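PDB 4AKX: EXOU from Pseudomonas aeruginosa, which acts as a type III secretion toxin with a patatin-like phospholipase region, here held in complex with its chaperone SpcU. Local coordinates for residues B[496-501]-B[512-517]; B[520-525]-B[558-563]. One frame throughout, in Å; residues are numbered along the deposited sequence.

Contact 1: B[496-501]-B[512-517]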
ATOM      1  N   VAL B 496     -52.788  25.890   7.211  1.00 61.25           N
ATOM      2  CA  VAL B 496     -53.925  26.756   6.894  1.00 59.28           C
ATOM      3  C   VAL B 496     -53.509  27.855   5.950  1.00 58.14           C
ATOM      4  O   VAL B 496     -54.272  28.262   5.104  1.00 62.26           O
ATOM      5  CB  VAL B 496     -54.453  27.434   8.158  1.00 58.44           C
ATOM      6  CG1 VAL B 496     -55.521  28.448   7.825  1.00 59.48           C
ATOM      7  CG2 VAL B 496     -54.948  26.398   9.123  1.00 58.03           C
ATOM      8  N   ALA B 497     -52.304  28.369   6.146  1.00 55.61           N
ATOM      9  CA  ALA B 497     -51.751  29.392   5.283  1.00 54.91           C
ATOM     10  C   ALA B 497     -51.517  28.876   3.843  1.00 54.58           C
ATOM     11  O   ALA B 497     -52.159  29.359   2.874  1.00 57.20           O
ATOM     12  CB  ALA B 497     -50.472  29.923   5.891  1.00 52.77           C
ATOM     13  N   ILE B 498     -50.647  27.881   3.714  1.00 50.20           N
ATOM     14  CA  ILE B 498     -50.422  27.247   2.444  1.00 53.18           C
ATOM     15  C   ILE B 498     -51.731  26.999   1.705  1.00 59.92           C
ATOM     16  O   ILE B 498     -51.829  27.352   0.540  1.00 66.53           O
ATOM     17  CB  ILE B 498     -49.612  25.928   2.546  1.00 50.53           C
ATOM     18  CG1 ILE B 498     -48.174  26.187   2.958  1.00 45.86           C
ATOM     19  CG2 ILE B 498     -49.532  25.241   1.187  1.00 51.56           C
ATOM     20  CD1 ILE B 498     -47.553  24.980   3.572  1.00 43.94           C
ATOM     21  N   VAL B 499     -52.734  26.414   2.368  1.00 62.88           N
ATOM     22  CA  VAL B 499     -53.984  26.030   1.673  1.00 67.79           C
ATOM     23  C   VAL B 499     -54.796  27.240   1.211  1.00 71.11           C
ATOM     24  O   VAL B 499     -55.175  27.320   0.044  1.00 75.27           O
ATOM     25  CB  VAL B 499     -54.875  25.038   2.488  1.00 68.88           C
ATOM     26  CG1 VAL B 499     -56.255  24.917   1.867  1.00 68.42           C
ATOM     27  CG2 VAL B 499     -54.226  23.659   2.583  1.00 64.08           C
ATOM     28  N   SER B 500     -55.022  28.191   2.112  1.00 74.06           N
ATOM     29  CA  SER B 500     -55.812  29.394   1.792  1.00 81.80           C
ATOM     30  C   SER B 500     -55.141  30.280   0.746  1.00 84.86           C
ATOM     31  O   SER B 500     -55.785  31.138   0.149  1.00 89.19           O
ATOM     32  CB  SER B 500     -56.047  30.216   3.044  1.00 81.76           C
ATOM     33  OG  SER B 500     -54.930  31.044   3.286  1.00 83.68           O
ATOM     34  N   ALA B 501     -53.838  30.078   0.553  1.00 86.78           N
ATOM     35  CA  ALA B 501     -53.074  30.770  -0.489  1.00 88.56           C
ATOM     36  C   ALA B 501     -53.353  30.217  -1.906  1.00 93.31           C
ATOM     37  O   ALA B 501     -53.421  30.972  -2.891  1.00 93.81           O
ATOM     38  CB  ALA B 501     -51.589  30.710  -0.163  1.00 76.86           C
ATOM     39  N   GLU B 512     -48.080  36.997   4.271  1.00 82.86           N
ATOM     40  CA  GLU B 512     -47.797  37.241   5.667  1.00 84.36           C
ATOM     41  C   GLU B 512     -48.110  36.055   6.613  1.00 81.01           C
ATOM     42  O   GLU B 512     -47.337  35.772   7.536  1.00 79.93           O
ATOM     43  CB  GLU B 512     -48.518  38.494   6.130  1.00 94.98           C
ATOM     44  CG  GLU B 512     -48.008  39.018   7.462  1.00112.37           C
ATOM     45  CD  GLU B 512     -49.181  39.451   8.367  1.00128.82           C
ATOM     46  OE1 GLU B 512     -50.242  39.858   7.815  1.00145.86           O
ATOM     47  OE2 GLU B 512     -49.037  39.384   9.628  1.00135.62           O
ATOM     48  N   ALA B 513     -49.251  35.399   6.405  1.00 78.13           N
ATOM     49  CA  ALA B 513     -49.697  34.309   7.282  1.00 70.08           C
ATOM     50  C   ALA B 513     -48.666  33.186   7.370  1.00 70.63           C
ATOM     51  O   ALA B 513     -48.399  32.676   8.460  1.00 76.26           O
ATOM     52  CB  ALA B 513     -51.038  33.763   6.825  1.00 67.85           C
HETATM   53  N   MSE B 514     -48.052  32.817   6.246  1.00 67.70           N
HETATM   54  CA  MSE B 514     -46.971  31.837   6.300  1.00 66.15           C
HETATM   55  C   MSE B 514     -45.791  32.419   7.056  1.00 66.11           C
HETATM   56  O   MSE B 514     -45.173  31.742   7.906  1.00 63.57           O
HETATM   57  CB  MSE B 514     -46.539  31.393   4.918  1.00 68.09           C
HETATM   58  CG  MSE B 514     -47.753  30.957   4.128  1.00 78.80           C
HETATM   59 SE   MSE B 514     -47.213  30.082   2.445  1.00100.10          SE
HETATM   60  CE  MSE B 514     -47.766  31.488   1.185  1.00 92.80           C
ATOM     61  N   ARG B 515     -45.469  33.679   6.778  1.00 62.84           N
ATOM     62  CA  ARG B 515     -44.365  34.295   7.459  1.00 63.57           C
ATOM     63  C   ARG B 515     -44.552  34.204   8.962  1.00 63.30           C
ATOM     64  O   ARG B 515     -43.607  33.899   9.696  1.00 62.01           O
ATOM     65  CB  ARG B 515     -44.171  35.730   7.009  1.00 69.93           C
ATOM     66  CG  ARG B 515     -43.171  35.848   5.871  1.00 81.25           C
ATOM     67  CD  ARG B 515     -43.232  37.227   5.251  1.00 98.01           C
ATOM     68  NE  ARG B 515     -43.117  37.200   3.797  1.00104.11           N
ATOM     69  CZ  ARG B 515     -43.618  38.143   2.998  1.00120.66           C
ATOM     70  NH1 ARG B 515     -44.285  39.174   3.521  1.00116.29           N
ATOM     71  NH2 ARG B 515     -43.468  38.048   1.674  1.00125.57           N
ATOM     72  N   SER B 516     -45.787  34.408   9.408  1.00 63.22           N
ATOM     73  CA  SER B 516     -46.093  34.468  10.816  1.00 61.81           C
ATOM     74  C   SER B 516     -45.889  33.130  11.457  1.00 64.52           C
ATOM     75  O   SER B 516     -45.399  33.037  12.596  1.00 70.82           O
ATOM     76  CB  SER B 516     -47.514  34.881  10.996  1.00 62.35           C
ATOM     77  OG  SER B 516     -47.702  36.102  10.331  1.00 73.87           O
ATOM     78  N   ALA B 517     -46.273  32.082  10.738  1.00 60.59           N
ATOM     79  CA  ALA B 517     -46.138  30.740  11.272  1.00 54.93           C
ATOM     80  C   ALA B 517     -44.693  30.339  11.199  1.00 54.21           C
ATOM     81  O   ALA B 517     -44.200  29.689  12.095  1.00 53.35           O
ATOM     82  CB  ALA B 517     -47.003  29.757  10.505  1.00 53.30           C
TER

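Contact 2: B[520-525]-B[558-563]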
ATOM      1  N   ARG B 520     -43.157  31.558  14.095  1.00 59.45           N
ATOM      2  CA  ARG B 520     -43.502  30.916  15.328  1.00 59.96           C
ATOM      3  C   ARG B 520     -42.648  29.697  15.490  1.00 61.91           C
ATOM      4  O   ARG B 520     -42.250  29.341  16.604  1.00 65.65           O
ATOM      5  CB  ARG B 520     -44.978  30.556  15.359  1.00 60.21           C
ATOM      6  CG  ARG B 520     -45.823  31.640  15.972  1.00 66.19           C
ATOM      7  CD  ARG B 520     -47.264  31.206  16.137  1.00 69.93           C
ATOM      8  NE  ARG B 520     -48.132  32.376  16.225  1.00 72.24           N
ATOM      9  CZ  ARG B 520     -48.173  33.191  17.271  1.00 72.03           C
ATOM     10  NH1 ARG B 520     -47.397  32.969  18.324  1.00 64.39           N
ATOM     11  NH2 ARG B 520     -48.985  34.237  17.258  1.00 84.42           N
ATOM     12  N   LEU B 521     -42.351  29.069  14.358  1.00 64.57           N
ATOM     13  CA  LEU B 521     -41.472  27.917  14.318  1.00 60.20           C
ATOM     14  C   LEU B 521     -40.058  28.362  14.582  1.00 61.07           C
ATOM     15  O   LEU B 521     -39.370  27.732  15.384  1.00 64.83           O
ATOM     16  CB  LEU B 521     -41.524  27.236  12.964  1.00 59.91           C
ATOM     17  CG  LEU B 521     -42.812  26.515  12.628  1.00 60.53           C
ATOM     18  CD1 LEU B 521     -42.685  25.899  11.240  1.00 55.57           C
ATOM     19  CD2 LEU B 521     -43.021  25.457  13.688  1.00 57.24           C
ATOM     20  N   ASP B 522     -39.620  29.445  13.931  1.00 53.99           N
ATOM     21  CA  ASP B 522     -38.269  29.931  14.166  1.00 55.16           C
ATOM     22  C   ASP B 522     -38.033  30.177  15.643  1.00 55.78           C
ATOM     23  O   ASP B 522     -36.953  29.965  16.132  1.00 61.83           O
ATOM     24  CB  ASP B 522     -37.980  31.194  13.382  1.00 64.52           C
ATOM     25  CG  ASP B 522     -38.003  30.969  11.849  1.00 80.31           C
ATOM     26  OD1 ASP B 522     -37.430  29.962  11.356  1.00 84.26           O
ATOM     27  OD2 ASP B 522     -38.583  31.822  11.127  1.00 87.01           O
ATOM     28  N   ALA B 523     -39.064  30.557  16.377  1.00 58.57           N
ATOM     29  CA  ALA B 523     -38.883  30.881  17.785  1.00 59.61           C
ATOM     30  C   ALA B 523     -38.650  29.638  18.619  1.00 59.06           C
ATOM     31  O   ALA B 523     -37.942  29.677  19.599  1.00 65.86           O
ATOM     32  CB  ALA B 523     -40.062  31.682  18.322  1.00 56.74           C
ATOM     33  N   LEU B 524     -39.256  28.535  18.226  1.00 58.14           N
ATOM     34  CA  LEU B 524     -39.059  27.271  18.932  1.00 53.80           C
ATOM     35  C   LEU B 524     -37.645  26.648  18.739  1.00 52.23           C
ATOM     36  O   LEU B 524     -37.219  25.819  19.529  1.00 57.46           O
ATOM     37  CB  LEU B 524     -40.166  26.272  18.554  1.00 46.56           C
ATOM     38  CG  LEU B 524     -41.529  26.785  19.002  1.00 49.79           C
ATOM     39  CD1 LEU B 524     -42.681  26.507  18.062  1.00 49.80           C
ATOM     40  CD2 LEU B 524     -41.878  26.289  20.386  1.00 55.06           C
ATOM     41  N   ALA B 525     -36.922  27.054  17.706  1.00 48.97           N
ATOM     42  CA  ALA B 525     -35.635  26.413  17.394  1.00 49.44           C
ATOM     43  C   ALA B 525     -34.474  27.050  18.138  1.00 53.49           C
ATOM     44  O   ALA B 525     -33.536  27.584  17.520  1.00 54.57           O
ATOM     45  CB  ALA B 525     -35.367  26.459  15.892  1.00 43.90           C
ATOM     46  N   VAL B 558     -34.082  32.254   2.099  1.00 68.42           N
ATOM     47  CA  VAL B 558     -35.251  32.652   2.893  1.00 60.65           C
ATOM     48  C   VAL B 558     -34.940  33.190   4.269  1.00 61.31           C
ATOM     49  O   VAL B 558     -34.165  32.607   4.986  1.00 63.19           O
ATOM     50  CB  VAL B 558     -36.207  31.498   3.074  1.00 54.03           C
ATOM     51  CG1 VAL B 558     -36.485  30.860   1.736  1.00 51.98           C
ATOM     52  CG2 VAL B 558     -35.625  30.492   4.052  1.00 52.79           C
ATOM     53  N   GLN B 559     -35.631  34.273   4.637  1.00 70.56           N
ATOM     54  CA  GLN B 559     -35.596  34.915   5.967  1.00 66.16           C
ATOM     55  C   GLN B 559     -35.619  33.902   7.125  1.00 63.49           C
ATOM     56  O   GLN B 559     -34.804  33.963   8.027  1.00 65.13           O
ATOM     57  CB  GLN B 559     -36.807  35.832   6.115  1.00 69.56           C
ATOM     58  CG  GLN B 559     -36.691  37.264   5.609  1.00 80.43           C
ATOM     59  CD  GLN B 559     -37.818  38.129   6.194  1.00 99.34           C
ATOM     60  OE1 GLN B 559     -38.926  38.165   5.654  1.00112.39           O
ATOM     61  NE2 GLN B 559     -37.563  38.756   7.355  1.00103.36           N
ATOM     62  N   SER B 560     -36.552  32.964   7.090  1.00 60.28           N
ATOM     63  CA  SER B 560     -36.709  32.008   8.176  1.00 55.57           C
ATOM     64  C   SER B 560     -35.619  30.927   8.238  1.00 55.84           C
ATOM     65  O   SER B 560     -35.512  30.113   7.339  1.00 61.65           O
ATOM     66  CB  SER B 560     -38.051  31.315   8.051  1.00 53.69           C
ATOM     67  OG  SER B 560     -38.026  30.164   8.845  1.00 56.76           O
ATOM     68  N   PRO B 561     -34.870  30.860   9.355  1.00 56.93           N
ATOM     69  CA  PRO B 561     -33.971  29.740   9.663  1.00 51.53           C
ATOM     70  C   PRO B 561     -34.569  28.340   9.528  1.00 51.25           C
ATOM     71  O   PRO B 561     -33.830  27.413   9.179  1.00 52.95           O
ATOM     72  CB  PRO B 561     -33.594  29.973  11.142  1.00 45.45           C
ATOM     73  CG  PRO B 561     -34.425  31.099  11.606  1.00 48.92           C
ATOM     74  CD  PRO B 561     -34.791  31.894  10.395  1.00 55.80           C
ATOM     75  N   VAL B 562     -35.855  28.154   9.862  1.00 50.91           N
ATOM     76  CA  VAL B 562     -36.392  26.789   9.948  1.00 47.38           C
ATOM     77  C   VAL B 562     -36.612  26.321   8.540  1.00 48.01           C
ATOM     78  O   VAL B 562     -36.181  25.233   8.129  1.00 47.44           O
ATOM     79  CB  VAL B 562     -37.700  26.717  10.717  1.00 44.07           C
ATOM     80  CG1 VAL B 562     -38.477  25.476  10.302  1.00 45.83           C
ATOM     81  CG2 VAL B 562     -37.409  26.664  12.197  1.00 45.66           C
ATOM     82  N   LEU B 563     -37.210  27.207   7.774  1.00 44.62           N
ATOM     83  CA  LEU B 563     -37.357  26.993   6.388  1.00 44.58           C
ATOM     84  C   LEU B 563     -36.002  26.811   5.700  1.00 46.18           C
ATOM     85  O   LEU B 563     -35.875  25.974   4.831  1.00 47.74           O
ATOM     86  CB  LEU B 563     -38.106  28.156   5.782  1.00 43.36           C
ATOM     87  CG  LEU B 563     -38.671  27.853   4.390  1.00 46.24           C
ATOM     88  CD1 LEU B 563     -39.505  26.547   4.327  1.00 40.95           C
ATOM     89  CD2 LEU B 563     -39.448  29.081   3.891  1.00 45.65           C
TER

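Contact 1: B[496-501]-B[512-517]
Ala497 and Met514, the latter present as selenomethionine, are the residues whose CA atoms come nearest across the two segments, 5.5 Å apart. The CB of Ala497 points at the opposite helix and reaches CG of Met514, 3.4 Å away. Beside it the methyl groups of Ala497 and Ala513 face each other, CB to CB, at 4.0 Å. Met514 does most of the work from the other side. Its CG stands beside the backbone N (chi1 -52°), the chain runs on extended through chi2, and a bend at chi3 (-109°) turns the methyl end along the neighbouring helix. Three successive atoms of this side chain therefore find three different residues: CG lies against Ala497, SE of Met514 against CG1 of Ile498 at 4.0 Å, and CE of Met514 against CB of Ala501 at 4.1 Å. The Ile498 side chain crosses that of Met514 at about a right angle, with its CG1 the branch that meets the selenium. No hydrogen bond joins the segments; the interface is apolar, and 177 Å² is buried. Leu494 adds to the packing on Met514, while His546 and Leu549 of helix 544-552 touch Ile498. The axes of segments 496-501 and 512-517 approach to 8.7 Å at 168°; with the short connection between helices 474-502 and 512-524, this is the closed end of an antiparallel helical hairpin with small alanines at its interface.

Contact 2: B[520-525]-B[558-563]
Asp522 reaches across to the start of helix 561-591 and sets its carboxylate against Ser560, Pro561 and Val562. Its CG stands beside the backbone N, opposite the carbonyl carbon (chi1 -65°), which carries OD1 to two donors. Ser560 OG gives a hydrogen bond to Asp522 OD1 at 2.6 Å, on the syn lone pair. The amide N of Val562 donates to the same OD1 at 2.8 Å, arriving nearly along the C-O axis with an N-H...O angle of 148°. Two bonds thus grip one oxygen and should limit rotation of the carboxylate. The Val562 N-H, in the first turn of helix 561-591, would probably help to stabilise negative charge on OD1. Ser560 has its OG anti to the backbone N (chi1 163°), a setting that also lets OG accept from Leu563 N at 3.2 Å. Ser560 is accordingly the N-cap residue, while Asp522 binds both the cap hydroxyl and a first-turn amide. The Pro561 ring runs crosswise to the Asp522 side chain. Val562 CG2 meets CB of Leu521 and CB of Ala525, both at 4.2 Å, so an apolar patch adjoins the polar one. Around this junction, Leu521 also packs on Ala490 and Phe491 of helix 474-502, and Leu531 of helix 528-537 touches both Ala525 and Val562, placing the end of helix 512-524 between those two helices and the start of helix 561-591.

In the fold
Helix 512-524 serves both contacts: its first turns take part in contact 1 and its last in contact 2, and the centres of the two contacts are about 14 Å apart. They follow one another along the chain, the first spanning a short connection and the second closing over 32 intervening residues that include helices 528-537 and 544-552. Beyond adjoining in sequence, their segments do not touch. Helix 474-502 links the pair further, since it forms one side of contact 1 and also packs on Leu521 in contact 2. Both belong to the middle helical domain of the toxin and lie on the same side of the chain's centre, with their own centres about 33 and 31 Å from it.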